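Local coordinates for lectin (Cicer arietinum, PDB 3V6N), which agglutinates red blood cells as a plant albumin of hemopexin fold and holds calcium and sodium ions at the centre of its four-bladed beta-propeller, at residues V27-A32 with W217-G222; Y31-S36 with S179-E184; E80-R85 with P101-D106; E191-I196 with K211-Y216. All blocks are in the same frame, centred on the assembly; numbering follows the deposited sequence.

Overall arrangement
The four contacts sample a beta-propeller whose central calcium site is built from Asn7, Asp65, Asp121 and Asp174. Interactions 1, 2 and 4 form one cluster, their centres 12 to 13 Å apart: 1 and 2 share Tyr31, whose backbone O bonds to Trp217 while its ring extends toward the loop 179-184, and 4 ends in the helix that leads into Trp217 of interaction 1. Interaction 3 lies across the chain's centre, its own centre 29 to 30 Å from the others, and faces a second subunit. Interactions 3 and 4 are equivalent strand-to-helix turns in different blades. The metal stays at a distance, the side chain of Glu80 being about 10 Å from calcium.

Interaction 1: V27-A32 with W217-G222; sequences VLLDYA and WPSLRG
The indole N-H of Trp217 is spent on a backbone carbonyl: NE1 donates to O of Tyr31 at 2.8 Å, meeting a lone pair in the carbonyl plane at a C=O...N angle of 121°. The oxygen also lies near the plane of the indole, at its edge, which helps to hold the ring's rotation. The same tyrosine backs the bond with carbon, its CB standing 3.6 Å from Trp217 CZ2.

Leu29 lies against one face of the indole. With CG anti to the backbone N (chi1 -174°), its CD2 methyl comes down over the five-membered ring, 3.9 Å from the centroid and 11° off the normal, a clear CH-pi contact. The other branch turns to the short 3-10 segment, CD1 lying 3.4 Å from Ser219 OG, a hydroxyl whose hydrogen bond goes to Asp38. Beyond it, CD2 of Leu220 touches both Leu29 CD1, at 4.2 Å, and Val27 CG1, at 4.4 Å.

The contact thus joins the first sheet of the propeller to the chain's C-terminal part. Strand 25-30 runs between strands 17-22 and 39-41, and Trp217, just past helix 213-216, also meets Tyr186 of strand 184-189.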
loop_
_atom_site.group_PDB
_atom_site.type_symbol
_atom_site.label_atom_id
_atom_site.label_comp_id
_atom_site.label_asym_id
_atom_site.label_seq_id
_atom_site.Cartn_x
_atom_site.Cartn_y
_atom_site.Cartn_z
ATOM N N VAL A 27 16.504 -1.659 -13.939
ATOM C CA VAL A 27 17.249 -1.982 -15.146
ATOM C C VAL A 27 16.926 -3.419 -15.589
ATOM O O VAL A 27 16.754 -4.334 -14.759
ATOM C CB VAL A 27 18.772 -1.822 -14.884
ATOM C CG1 VAL A 27 19.619 -2.529 -15.922
ATOM C CG2 VAL A 27 19.142 -0.342 -14.833
ATOM N N LEU A 28 16.842 -3.610 -16.900
ATOM C CA LEU A 28 16.798 -4.934 -17.480
ATOM C C LEU A 28 18.185 -5.235 -17.998
ATOM O O LEU A 28 18.701 -4.509 -18.858
ATOM C CB LEU A 28 15.796 -4.994 -18.641
ATOM C CG LEU A 28 15.813 -6.274 -19.512
ATOM C CD1 LEU A 28 15.679 -7.541 -18.670
ATOM C CD2 LEU A 28 14.718 -6.205 -20.580
ATOM N N LEU A 29 18.778 -6.313 -17.481
ATOM C CA LEU A 29 20.158 -6.646 -17.798
ATOM C C LEU A 29 20.270 -7.976 -18.565
ATOM O O LEU A 29 19.580 -8.944 -18.222
ATOM C CB LEU A 29 20.995 -6.712 -16.507
ATOM C CG LEU A 29 22.512 -6.918 -16.615
ATOM C CD1 LEU A 29 23.234 -5.656 -17.066
ATOM C CD2 LEU A 29 23.055 -7.375 -15.277
ATOM N N ASP A 30 21.107 -7.989 -19.612
ATOM C CA ASP A 30 21.671 -9.224 -20.158
ATOM C C ASP A 30 22.894 -9.493 -19.308
ATOM O O ASP A 30 23.897 -8.819 -19.436
ATOM C CB ASP A 30 22.104 -9.048 -21.620
ATOM C CG ASP A 30 22.676 -10.336 -22.234
ATOM O OD1 ASP A 30 23.269 -11.194 -21.530
ATOM O OD2 ASP A 30 22.525 -10.493 -23.454
ATOM N N TYR A 31 22.810 -10.465 -18.414
ATOM C CA TYR A 31 23.846 -10.595 -17.385
ATOM C C TYR A 31 25.003 -11.518 -17.767
ATOM O O TYR A 31 25.932 -11.683 -16.977
ATOM C CB TYR A 31 23.234 -10.955 -16.026
ATOM C CG TYR A 31 22.570 -12.310 -15.954
ATOM C CD1 TYR A 31 21.223 -12.470 -16.299
ATOM C CD2 TYR A 31 23.282 -13.425 -15.522
ATOM C CE1 TYR A 31 20.616 -13.704 -16.230
ATOM C CE2 TYR A 31 22.685 -14.660 -15.447
ATOM C CZ TYR A 31 21.355 -14.794 -15.791
ATOM O OH TYR A 31 20.770 -16.028 -15.695
ATOM N N ALA A 32 24.955 -12.078 -18.980
ATOM C CA ALA A 32 26.074 -12.813 -19.593
ATOM C C ALA A 32 26.873 -13.730 -18.632
ATOM O O ALA A 32 28.046 -13.470 -18.324
ATOM C CB ALA A 32 26.995 -11.840 -20.308
ATOM N N TRP A 217 29.866 -7.046 -13.705
ATOM C CA TRP A 217 29.036 -6.351 -14.672
ATOM C C TRP A 217 29.472 -4.912 -14.892
ATOM O O TRP A 217 28.845 -3.982 -14.347
ATOM C CB TRP A 217 27.565 -6.389 -14.260
ATOM C CG TRP A 217 26.953 -7.768 -14.234
ATOM C CD1 TRP A 217 27.038 -8.756 -15.213
ATOM C CD2 TRP A 217 26.113 -8.350 -13.176
ATOM N NE1 TRP A 217 26.351 -9.878 -14.837
ATOM C CE2 TRP A 217 25.758 -9.699 -13.633
ATOM C CE3 TRP A 217 25.636 -7.902 -11.943
ATOM C CZ2 TRP A 217 24.978 -10.558 -12.863
ATOM C CZ3 TRP A 217 24.833 -8.769 -11.184
ATOM C CH2 TRP A 217 24.526 -10.068 -11.629
ATOM N N PRO A 218 30.537 -4.698 -15.711
ATOM C CA PRO A 218 30.958 -3.335 -16.043
ATOM C C PRO A 218 29.870 -2.471 -16.685
ATOM O O PRO A 218 29.932 -1.244 -16.588
ATOM C CB PRO A 218 32.122 -3.557 -17.030
ATOM C CG PRO A 218 32.694 -4.878 -16.627
ATOM C CD PRO A 218 31.490 -5.700 -16.229
ATOM N N SER A 219 28.893 -3.099 -17.341
ATOM C CA SER A 219 27.787 -2.364 -17.962
ATOM C C SER A 219 26.937 -1.577 -16.948
ATOM O O SER A 219 26.158 -0.712 -17.335
ATOM C CB SER A 219 26.897 -3.303 -18.793
ATOM O OG SER A 219 26.180 -4.222 -17.972
ATOM N N LEU A 220 27.087 -1.883 -15.661
ATOM C CA LEU A 220 26.414 -1.138 -14.596
ATOM C C LEU A 220 27.200 0.068 -14.058
ATOM O O LEU A 220 26.748 0.728 -13.111
ATOM C CB LEU A 220 26.053 -2.061 -13.430
ATOM C CG LEU A 220 25.039 -3.200 -13.627
ATOM C CD1 LEU A 220 24.922 -3.994 -12.327
ATOM C CD2 LEU A 220 23.676 -2.693 -14.110
ATOM N N ARG A 221 28.373 0.348 -14.630
ATOM C CA ARG A 221 29.172 1.506 -14.198
ATOM C C ARG A 221 28.424 2.822 -14.410
ATOM O O ARG A 221 28.029 3.145 -15.532
ATOM C CB ARG A 221 30.540 1.529 -14.891
ATOM C CG ARG A 221 31.493 0.484 -14.327
ATOM C CD ARG A 221 32.770 0.334 -15.139
ATOM N NE ARG A 221 33.269 -1.040 -15.063
ATOM C CZ ARG A 221 33.993 -1.549 -14.066
ATOM N NH1 ARG A 221 34.336 -0.806 -13.017
ATOM N NH2 ARG A 221 34.383 -2.816 -14.119
ATOM N N GLY A 222 28.212 3.558 -13.319
ATOM C CA GLY A 222 27.482 4.827 -13.362
ATOM C C GLY A 222 25.990 4.691 -13.123
ATOM O O GLY A 222 25.265 5.688 -13.084
#

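Interaction 2: Y31-S36 with S179-E184; sequences YAPGTS and SHKTNE
Tyr31 and Pro33 meet His180 and Lys181 where two loops of the four-bladed propeller, one from the first sheet and one from the last, come together. The tyrosine holds CG between its backbone N and carbonyl carbon (chi1 65°), which sends the ring out to the loop 179-184. Its hydroxyl is modelled as the acceptor of the His180 backbone N, at 2.8 Å, but the oxygen also sits too near the imidazole, so its exact position is doubtful. The two rings meet rim to rim, centroids 5.9 Å apart and planes at 23°, neither covering the other.

The ends of the loop 179-184 are shaped from within. Ser179 OG takes the N-H of Lys181 at 3.1 Å, an ST turn, and a type II beta turn follows from Lys181 to Glu184. Lys181 is bent at chi2 (-56°) and again at chi4, which folds its chain across the proline ring at about a right angle. There CE and NZ of Lys181 each lie 4.0 Å from CG of Pro33.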
loop_
_atom_site.group_PDB
_atom_site.type_symbol
_atom_site.label_atom_id
_atom_site.label_comp_id
_atom_site.label_asym_id
_atom_site.label_seq_id
_atom_site.Cartn_x
_atom_site.Cartn_y
_atom_site.Cartn_z
ATOM N N TYR A 31 22.810 -10.465 -18.414
ATOM C CA TYR A 31 23.846 -10.595 -17.385
ATOM C C TYR A 31 25.003 -11.518 -17.767
ATOM O O TYR A 31 25.932 -11.683 -16.977
ATOM C CB TYR A 31 23.234 -10.955 -16.026
ATOM C CG TYR A 31 22.570 -12.310 -15.954
ATOM C CD1 TYR A 31 21.223 -12.470 -16.299
ATOM C CD2 TYR A 31 23.282 -13.425 -15.522
ATOM C CE1 TYR A 31 20.616 -13.704 -16.230
ATOM C CE2 TYR A 31 22.685 -14.660 -15.447
ATOM C CZ TYR A 31 21.355 -14.794 -15.791
ATOM O OH TYR A 31 20.770 -16.028 -15.695
ATOM N N ALA A 32 24.955 -12.078 -18.980
ATOM C CA ALA A 32 26.074 -12.813 -19.593
ATOM C C ALA A 32 26.873 -13.730 -18.632
ATOM O O ALA A 32 28.046 -13.470 -18.324
ATOM C CB ALA A 32 26.995 -11.840 -20.308
ATOM N N PRO A 33 26.228 -14.808 -18.148
ATOM C CA PRO A 33 26.874 -15.761 -17.231
ATOM C C PRO A 33 28.085 -16.518 -17.820
ATOM O O PRO A 33 28.924 -17.011 -17.053
ATOM C CB PRO A 33 25.743 -16.747 -16.902
ATOM C CG PRO A 33 24.798 -16.642 -18.069
ATOM C CD PRO A 33 24.828 -15.180 -18.429
ATOM N N GLY A 34 28.182 -16.618 -19.147
ATOM C CA GLY A 34 29.264 -17.406 -19.770
ATOM C C GLY A 34 30.154 -16.635 -20.734
ATOM O O GLY A 34 31.017 -17.208 -21.385
ATOM N N THR A 35 29.958 -15.325 -20.771
ATOM C CA THR A 35 30.512 -14.439 -21.777
ATOM C C THR A 35 30.842 -13.104 -21.075
ATOM O O THR A 35 30.295 -12.812 -20.007
ATOM C CB THR A 35 29.441 -14.278 -22.890
ATOM O OG1 THR A 35 29.672 -15.233 -23.943
ATOM C CG2 THR A 35 29.388 -12.915 -23.438
ATOM N N SER A 36 31.724 -12.299 -21.666
ATOM C CA SER A 36 32.020 -10.976 -21.114
ATOM C C SER A 36 31.212 -9.835 -21.754
ATOM O O SER A 36 31.540 -8.659 -21.579
ATOM C CB SER A 36 33.526 -10.692 -21.179
ATOM O OG SER A 36 33.969 -10.665 -22.528
ATOM N N SER A 179 20.070 -18.014 -11.364
ATOM C CA SER A 179 20.643 -17.975 -12.700
ATOM C C SER A 179 19.864 -18.894 -13.619
ATOM O O SER A 179 19.144 -19.795 -13.153
ATOM C CB SER A 179 22.088 -18.456 -12.649
ATOM O OG SER A 179 22.737 -18.318 -13.900
ATOM N N HIS A 180 20.015 -18.660 -14.922
ATOM C CA HIS A 180 19.551 -19.605 -15.929
ATOM C C HIS A 180 20.422 -20.845 -15.943
ATOM O O HIS A 180 19.980 -21.902 -16.381
ATOM C CB HIS A 180 19.509 -18.947 -17.310
ATOM C CG HIS A 180 18.443 -17.878 -17.446
ATOM N ND1 HIS A 180 17.200 -18.142 -17.924
ATOM C CD2 HIS A 180 18.459 -16.521 -17.129
ATOM C CE1 HIS A 180 16.469 -17.010 -17.936
ATOM N NE2 HIS A 180 17.236 -16.016 -17.444
ATOM N N LYS A 181 21.663 -20.735 -15.473
ATOM C CA LYS A 181 22.525 -21.915 -15.311
ATOM C C LYS A 181 22.059 -22.677 -14.074
ATOM O O LYS A 181 22.017 -22.114 -12.972
ATOM C CB LYS A 181 24.002 -21.522 -15.188
ATOM C CG LYS A 181 24.543 -20.709 -16.363
ATOM C CD LYS A 181 24.357 -21.424 -17.711
ATOM C CE LYS A 181 24.774 -20.567 -18.909
ATOM N NZ LYS A 181 26.240 -20.256 -18.950
ATOM N N THR A 182 21.674 -23.941 -14.272
ATOM C CA THR A 182 21.071 -24.774 -13.212
ATOM C C THR A 182 21.842 -24.741 -11.893
ATOM O O THR A 182 23.052 -24.890 -11.869
ATOM C CB THR A 182 20.917 -26.248 -13.659
ATOM O OG1 THR A 182 20.052 -26.306 -14.792
ATOM C CG2 THR A 182 20.315 -27.105 -12.550
ATOM N N ASN A 183 21.105 -24.538 -10.809
ATOM C CA ASN A 183 21.624 -24.615 -9.441
ATOM C C ASN A 183 22.642 -23.523 -9.106
ATOM O O ASN A 183 23.474 -23.697 -8.219
ATOM C CB ASN A 183 22.179 -26.022 -9.136
ATOM C CG ASN A 183 21.083 -27.076 -8.980
ATOM O OD1 ASN A 183 19.934 -26.771 -8.635
ATOM N ND2 ASN A 183 21.441 -28.329 -9.219
ATOM N N GLU A 184 22.580 -22.403 -9.824
ATOM C CA GLU A 184 23.331 -21.207 -9.449
ATOM C C GLU A 184 22.389 -20.053 -9.163
ATOM O O GLU A 184 21.283 -19.974 -9.714
ATOM C CB GLU A 184 24.346 -20.793 -10.519
ATOM C CG GLU A 184 25.549 -21.713 -10.606
ATOM C CD GLU A 184 26.635 -21.214 -11.537
ATOM O OE1 GLU A 184 26.633 -20.024 -11.963
ATOM O OE2 GLU A 184 27.523 -22.037 -11.829
#

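Interaction 3: E80-R85 with P101-D106; sequences ENFCAR and PKKIAD
Cys83 and Lys102 form a hydrogen-bonded antiparallel pair between the last two strands of a blade, 82-87 and the outermost strand 96-103, just where the latter turns into helix 104-107. Both bonds are nearly straight: Cys83 N donates to Lys102 O at 2.8 Å, and Lys102 N returns to Cys83 O at 2.9 Å. Next along is the non-hydrogen-bonded pair Phe82 and Lys103, whose side chains diverge at the backbone yet end up side by side, pointing the same way, the ring atom CE2 of Phe82 3.7 Å from CG of Lys103.

Such a sheet, with its outer strand leading straight into a short helix, is a blade of the hemopexin-type propeller. Lys103 holds the N-cap position, and the ladder is carried one step into the helix because Ile104 N donates to Asn81 O at 2.8 Å, tilted 23° from the carbonyl plane. Ile104 CG1, beside its own backbone N (chi1 -69°), lies 3.4 Å from that same oxygen, and its CD1 reaches Glu80 O at 3.5 Å. At the start of strand 82-87, the side-chain CG of Asn81 lies over one face of the Phe82 ring, offset toward its rim.

Glu80 N is hydrogen-bonded to Asp65, a residue of the calcium site. The extended Lys103 points to the dimer interface, where its NZ forms an intersubunit salt bridge with Glu80 of the second subunit, and Lys103 of that subunit reciprocates with Glu80 of this one.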
loop_
_atom_site.group_PDB
_atom_site.type_symbol
_atom_site.label_atom_id
_atom_site.label_comp_id
_atom_site.label_asym_id
_atom_site.label_seq_id
_atom_site.Cartn_x
_atom_site.Cartn_y
_atom_site.Cartn_z
ATOM N N GLU A 80 7.714 -3.395 1.491
ATOM C CA GLU A 80 7.451 -3.522 2.923
ATOM C C GLU A 80 6.508 -4.703 3.194
ATOM O O GLU A 80 6.772 -5.827 2.743
ATOM C CB GLU A 80 6.907 -2.205 3.497
ATOM C CG GLU A 80 7.947 -1.085 3.557
ATOM C CD GLU A 80 7.390 0.247 4.067
ATOM O OE1 GLU A 80 6.199 0.322 4.426
ATOM O OE2 GLU A 80 8.158 1.230 4.119
ATOM N N ASN A 81 5.390 -4.462 3.871
ATOM C CA ASN A 81 4.486 -5.574 4.195
ATOM C C ASN A 81 3.457 -5.992 3.116
ATOM O O ASN A 81 2.607 -6.832 3.369
ATOM C CB ASN A 81 3.883 -5.414 5.608
ATOM C CG ASN A 81 2.635 -4.561 5.647
ATOM O OD1 ASN A 81 2.147 -4.198 6.726
ATOM N ND2 ASN A 81 2.073 -4.288 4.494
ATOM N N PHE A 82 3.575 -5.435 1.913
ATOM C CA PHE A 82 2.637 -5.715 0.816
ATOM C C PHE A 82 3.298 -6.478 -0.325
ATOM O O PHE A 82 4.485 -6.327 -0.563
ATOM C CB PHE A 82 2.028 -4.414 0.277
ATOM C CG PHE A 82 1.218 -3.665 1.295
ATOM C CD1 PHE A 82 1.799 -2.663 2.067
ATOM C CD2 PHE A 82 -0.117 -3.988 1.514
ATOM C CE1 PHE A 82 1.051 -1.980 3.023
ATOM C CE2 PHE A 82 -0.858 -3.310 2.463
ATOM C CZ PHE A 82 -0.269 -2.307 3.221
ATOM N N CYS A 83 2.515 -7.293 -1.027
ATOM C CA CYS A 83 3.004 -8.009 -2.186
ATOM C C CYS A 83 1.950 -8.110 -3.291
ATOM O O CYS A 83 0.763 -7.869 -3.059
ATOM C CB CYS A 83 3.498 -9.407 -1.790
ATOM S SG CYS A 83 2.253 -10.430 -1.000
ATOM N N ALA A 84 2.396 -8.451 -4.489
ATOM C CA ALA A 84 1.486 -8.650 -5.613
ATOM C C ALA A 84 2.055 -9.704 -6.553
ATOM O O ALA A 84 3.277 -9.898 -6.609
ATOM C CB ALA A 84 1.241 -7.331 -6.358
ATOM N N ARG A 85 1.174 -10.397 -7.267
ATOM C CA ARG A 85 1.601 -11.284 -8.350
ATOM C C ARG A 85 1.407 -10.558 -9.681
ATOM O O ARG A 85 0.298 -10.109 -9.990
ATOM C CB ARG A 85 0.808 -12.594 -8.332
ATOM C CG ARG A 85 1.391 -13.645 -9.266
ATOM C CD ARG A 85 0.307 -14.521 -9.869
ATOM N NE ARG A 85 -0.346 -15.442 -8.935
ATOM C CZ ARG A 85 0.054 -16.692 -8.645
ATOM N NH1 ARG A 85 1.167 -17.208 -9.177
ATOM N NH2 ARG A 85 -0.663 -17.441 -7.795
ATOM N N PRO A 101 -2.670 -5.627 -4.769
ATOM C CA PRO A 101 -1.747 -5.937 -3.662
ATOM C C PRO A 101 -2.449 -6.516 -2.435
ATOM O O PRO A 101 -3.601 -6.185 -2.178
ATOM C CB PRO A 101 -1.104 -4.581 -3.314
ATOM C CG PRO A 101 -1.670 -3.584 -4.271
ATOM C CD PRO A 101 -2.877 -4.184 -4.935
ATOM N N LYS A 102 -1.736 -7.357 -1.689
ATOM C CA LYS A 102 -2.217 -7.940 -0.443
ATOM C C LYS A 102 -1.120 -7.799 0.606
ATOM O O LYS A 102 0.064 -7.768 0.270
ATOM C CB LYS A 102 -2.514 -9.433 -0.638
ATOM C CG LYS A 102 -3.954 -9.764 -0.983
ATOM C CD LYS A 102 -4.031 -11.030 -1.832
ATOM C CE LYS A 102 -5.272 -11.862 -1.539
ATOM N NZ LYS A 102 -6.522 -11.084 -1.728
ATOM N N LYS A 103 -1.506 -7.731 1.875
ATOM C CA LYS A 103 -0.531 -7.874 2.962
ATOM C C LYS A 103 0.135 -9.249 2.866
ATOM O O LYS A 103 -0.496 -10.231 2.443
ATOM C CB LYS A 103 -1.213 -7.704 4.317
ATOM C CG LYS A 103 -1.630 -6.271 4.599
ATOM C CD LYS A 103 -2.631 -6.198 5.741
ATOM C CE LYS A 103 -3.144 -4.772 5.921
ATOM N NZ LYS A 103 -3.520 -4.515 7.336
ATOM N N ILE A 104 1.407 -9.319 3.241
ATOM C CA ILE A 104 2.140 -10.604 3.250
ATOM C C ILE A 104 1.401 -11.730 4.008
ATOM O O ILE A 104 1.329 -12.861 3.529
ATOM C CB ILE A 104 3.584 -10.434 3.772
ATOM C CG1 ILE A 104 4.401 -9.638 2.740
ATOM C CG2 ILE A 104 4.224 -11.799 4.071
ATOM C CD1 ILE A 104 5.727 -9.103 3.236
ATOM N N ALA A 105 0.834 -11.388 5.160
ATOM C CA ALA A 105 0.106 -12.331 6.009
ATOM C C ALA A 105 -1.136 -12.909 5.332
ATOM O O ALA A 105 -1.534 -14.028 5.644
ATOM C CB ALA A 105 -0.281 -11.676 7.334
ATOM N N ASP A 106 -1.748 -12.144 4.429
ATOM C CA ASP A 106 -2.929 -12.598 3.698
ATOM C C ASP A 106 -2.561 -13.459 2.506
ATOM O O ASP A 106 -3.335 -14.316 2.098
ATOM C CB ASP A 106 -3.774 -11.413 3.216
ATOM C CG ASP A 106 -4.511 -10.712 4.357
ATOM O OD1 ASP A 106 -4.655 -11.291 5.455
ATOM O OD2 ASP A 106 -4.937 -9.563 4.158
#

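Interaction 4: E191-I196 with K211-Y216; sequences EYYARI and KKTLDY
The last blade of the propeller ends in a strand-to-helix turn, in which Lys211 and Lys212 of the outer strand pair with Tyr193 and Tyr192 before the chain winds into helix 213-216. Tyr193 N donates to Lys211 O at 3.1 Å, and Lys211 N answers to Tyr193 O nearly end-on. The final rung uses the helix itself: Thr213 N bonds to Glu191 O at 3.1 Å.

Tyr193 makes the largest single contribution. Its chi1 of 83° lifts the ring over the turn, where CE1 comes 3.6 Å from Tyr216 CB and the hydroxyl lies 3.2 Å from Tyr216 CD1; the ring planes, at 35°, make an oblique pair rather than a stack. Tyr216, its own CG anti to the backbone N (chi1 -172°), runs on to a hydrogen bond with Tyr186 OH, and its hydroxyl end passes CD of Arg195 as the two chains cross at about a right angle. On the diverging side, Glu191 CG sits over the centre of the Tyr192 ring.

Two waters complete the polar network. One receives a hydrogen bond from Thr213 OG1 (2.6 Å) and donates to Tyr192 O (2.9 Å). The other donates to Glu191 O at 2.7 Å and accepts from Leu214 N at 3.1 Å. The first two N-H groups of this one-turn helix thus find their acceptors in Glu191 O and its water, one directly and one at second hand.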
loop_
_atom_site.group_PDB
_atom_site.type_symbol
_atom_site.label_atom_id
_atom_site.label_comp_id
_atom_site.label_asym_id
_atom_site.label_seq_id
_atom_site.Cartn_x
_atom_site.Cartn_y
_atom_site.Cartn_z
ATOM N N GLU A 191 28.007 -3.118 -2.248
ATOM C CA GLU A 191 28.746 -3.177 -3.512
ATOM C C GLU A 191 29.173 -4.598 -3.905
ATOM O O GLU A 191 29.861 -4.773 -4.919
ATOM C CB GLU A 191 29.966 -2.237 -3.473
ATOM C CG GLU A 191 31.019 -2.602 -2.429
ATOM C CD GLU A 191 31.891 -1.424 -1.990
ATOM O OE1 GLU A 191 32.758 -1.625 -1.102
ATOM O OE2 GLU A 191 31.717 -0.297 -2.512
ATOM N N TYR A 192 28.757 -5.594 -3.118
ATOM C CA TYR A 192 29.209 -6.973 -3.298
ATOM C C TYR A 192 28.144 -7.940 -3.809
ATOM O O TYR A 192 26.950 -7.740 -3.612
ATOM C CB TYR A 192 29.796 -7.533 -1.990
ATOM C CG TYR A 192 30.916 -6.691 -1.422
ATOM C CD1 TYR A 192 32.125 -6.545 -2.113
ATOM C CD2 TYR A 192 30.766 -6.026 -0.206
ATOM C CE1 TYR A 192 33.156 -5.766 -1.595
ATOM C CE2 TYR A 192 31.791 -5.251 0.321
ATOM C CZ TYR A 192 32.978 -5.119 -0.381
ATOM O OH TYR A 192 33.988 -4.346 0.134
ATOM N N TYR A 193 28.618 -9.007 -4.436
ATOM C CA TYR A 193 27.800 -10.136 -4.825
ATOM C C TYR A 193 28.582 -11.416 -4.534
ATOM O O TYR A 193 29.812 -11.392 -4.400
ATOM C CB TYR A 193 27.440 -10.075 -6.327
ATOM C CG TYR A 193 28.535 -10.623 -7.231
ATOM C CD1 TYR A 193 29.655 -9.837 -7.561
ATOM C CD2 TYR A 193 28.482 -11.931 -7.720
ATOM C CE1 TYR A 193 30.672 -10.337 -8.363
ATOM C CE2 TYR A 193 29.497 -12.432 -8.530
ATOM C CZ TYR A 193 30.582 -11.634 -8.844
ATOM O OH TYR A 193 31.603 -12.130 -9.640
ATOM N N ALA A 194 27.854 -12.524 -4.417
ATOM C CA ALA A 194 28.433 -13.857 -4.489
ATOM C C ALA A 194 27.616 -14.673 -5.471
ATOM O O ALA A 194 26.387 -14.565 -5.507
ATOM C CB ALA A 194 28.411 -14.527 -3.126
ATOM N N ARG A 195 28.303 -15.474 -6.273
ATOM C CA ARG A 195 27.657 -16.463 -7.107
ATOM C C ARG A 195 27.789 -17.782 -6.363
ATOM O O ARG A 195 28.889 -18.268 -6.188
ATOM C CB ARG A 195 28.331 -16.509 -8.480
ATOM C CG ARG A 195 27.696 -17.447 -9.499
ATOM C CD ARG A 195 28.304 -17.239 -10.887
ATOM N NE ARG A 195 29.762 -17.273 -10.837
ATOM C CZ ARG A 195 30.518 -18.310 -11.185
ATOM N NH1 ARG A 195 29.973 -19.423 -11.653
ATOM N NH2 ARG A 195 31.835 -18.224 -11.082
ATOM N N ILE A 196 26.669 -18.340 -5.907
ATOM C CA ILE A 196 26.662 -19.618 -5.191
ATOM C C ILE A 196 26.147 -20.778 -6.057
ATOM O O ILE A 196 25.403 -20.560 -7.016
ATOM C CB ILE A 196 25.855 -19.535 -3.873
ATOM C CG1 ILE A 196 24.355 -19.400 -4.148
ATOM C CG2 ILE A 196 26.340 -18.366 -3.021
ATOM C CD1 ILE A 196 23.474 -19.614 -2.940
ATOM N N LYS A 211 32.915 -11.031 -4.357
ATOM C CA LYS A 211 33.555 -10.032 -5.225
ATOM C C LYS A 211 32.728 -8.756 -5.402
ATOM O O LYS A 211 31.651 -8.615 -4.826
ATOM C CB LYS A 211 33.885 -10.615 -6.606
ATOM C CG LYS A 211 34.824 -11.806 -6.614
ATOM C CD LYS A 211 34.027 -13.066 -6.873
ATOM C CE LYS A 211 34.896 -14.164 -7.468
ATOM N NZ LYS A 211 35.451 -15.069 -6.417
ATOM N N LYS A 212 33.250 -7.839 -6.209
ATOM C CA LYS A 212 32.608 -6.562 -6.487
ATOM C C LYS A 212 31.707 -6.647 -7.708
ATOM O O LYS A 212 32.134 -7.059 -8.788
ATOM C CB LYS A 212 33.656 -5.466 -6.683
ATOM C CG LYS A 212 34.342 -5.062 -5.387
ATOM C CD LYS A 212 34.836 -3.627 -5.444
ATOM C CE LYS A 212 33.710 -2.639 -5.766
ATOM N NZ LYS A 212 34.225 -1.331 -6.258
ATOM N N THR A 213 30.455 -6.250 -7.523
ATOM C CA THR A 213 29.454 -6.326 -8.576
ATOM C C THR A 213 29.883 -5.618 -9.872
ATOM O O THR A 213 29.620 -6.121 -10.977
ATOM C CB THR A 213 28.087 -5.813 -8.069
ATOM O OG1 THR A 213 27.749 -6.494 -6.847
ATOM C CG2 THR A 213 26.987 -6.069 -9.098
ATOM N N LEU A 214 30.545 -4.470 -9.729
ATOM C CA LEU A 214 31.003 -3.670 -10.874
ATOM C C LEU A 214 32.130 -4.340 -11.682
ATOM O O LEU A 214 32.263 -4.081 -12.878
ATOM C CB LEU A 214 31.391 -2.241 -10.441
ATOM C CG LEU A 214 30.223 -1.302 -10.079
ATOM C CD1 LEU A 214 30.708 0.019 -9.498
ATOM C CD2 LEU A 214 29.316 -1.055 -11.283
ATOM N N ASP A 215 32.927 -5.197 -11.044
ATOM C CA ASP A 215 33.911 -6.007 -11.779
ATOM C C ASP A 215 33.239 -7.081 -12.658
ATOM O O ASP A 215 33.718 -7.383 -13.751
ATOM C CB ASP A 215 34.907 -6.684 -10.831
ATOM C CG ASP A 215 35.817 -5.697 -10.098
ATOM O OD1 ASP A 215 35.910 -4.520 -10.503
ATOM O OD2 ASP A 215 36.465 -6.115 -9.111
ATOM N N TYR A 216 32.138 -7.654 -12.178
ATOM C CA TYR A 216 31.445 -8.731 -12.899
ATOM C C TYR A 216 30.504 -8.183 -13.987
ATOM O O TYR A 216 30.365 -8.792 -15.055
ATOM C CB TYR A 216 30.683 -9.602 -11.897
ATOM C CG TYR A 216 30.055 -10.879 -12.440
ATOM C CD1 TYR A 216 30.834 -11.995 -12.717
ATOM C CD2 TYR A 216 28.672 -10.984 -12.614
ATOM C CE1 TYR A 216 30.267 -13.179 -13.171
ATOM C CE2 TYR A 216 28.093 -12.157 -13.089
ATOM C CZ TYR A 216 28.901 -13.253 -13.362
ATOM O OH TYR A 216 28.359 -14.425 -13.813
HETATM O O HOH W 1 30.738 -3.188 -6.899
HETATM O O HOH W 2 25.910 -5.622 -5.255
#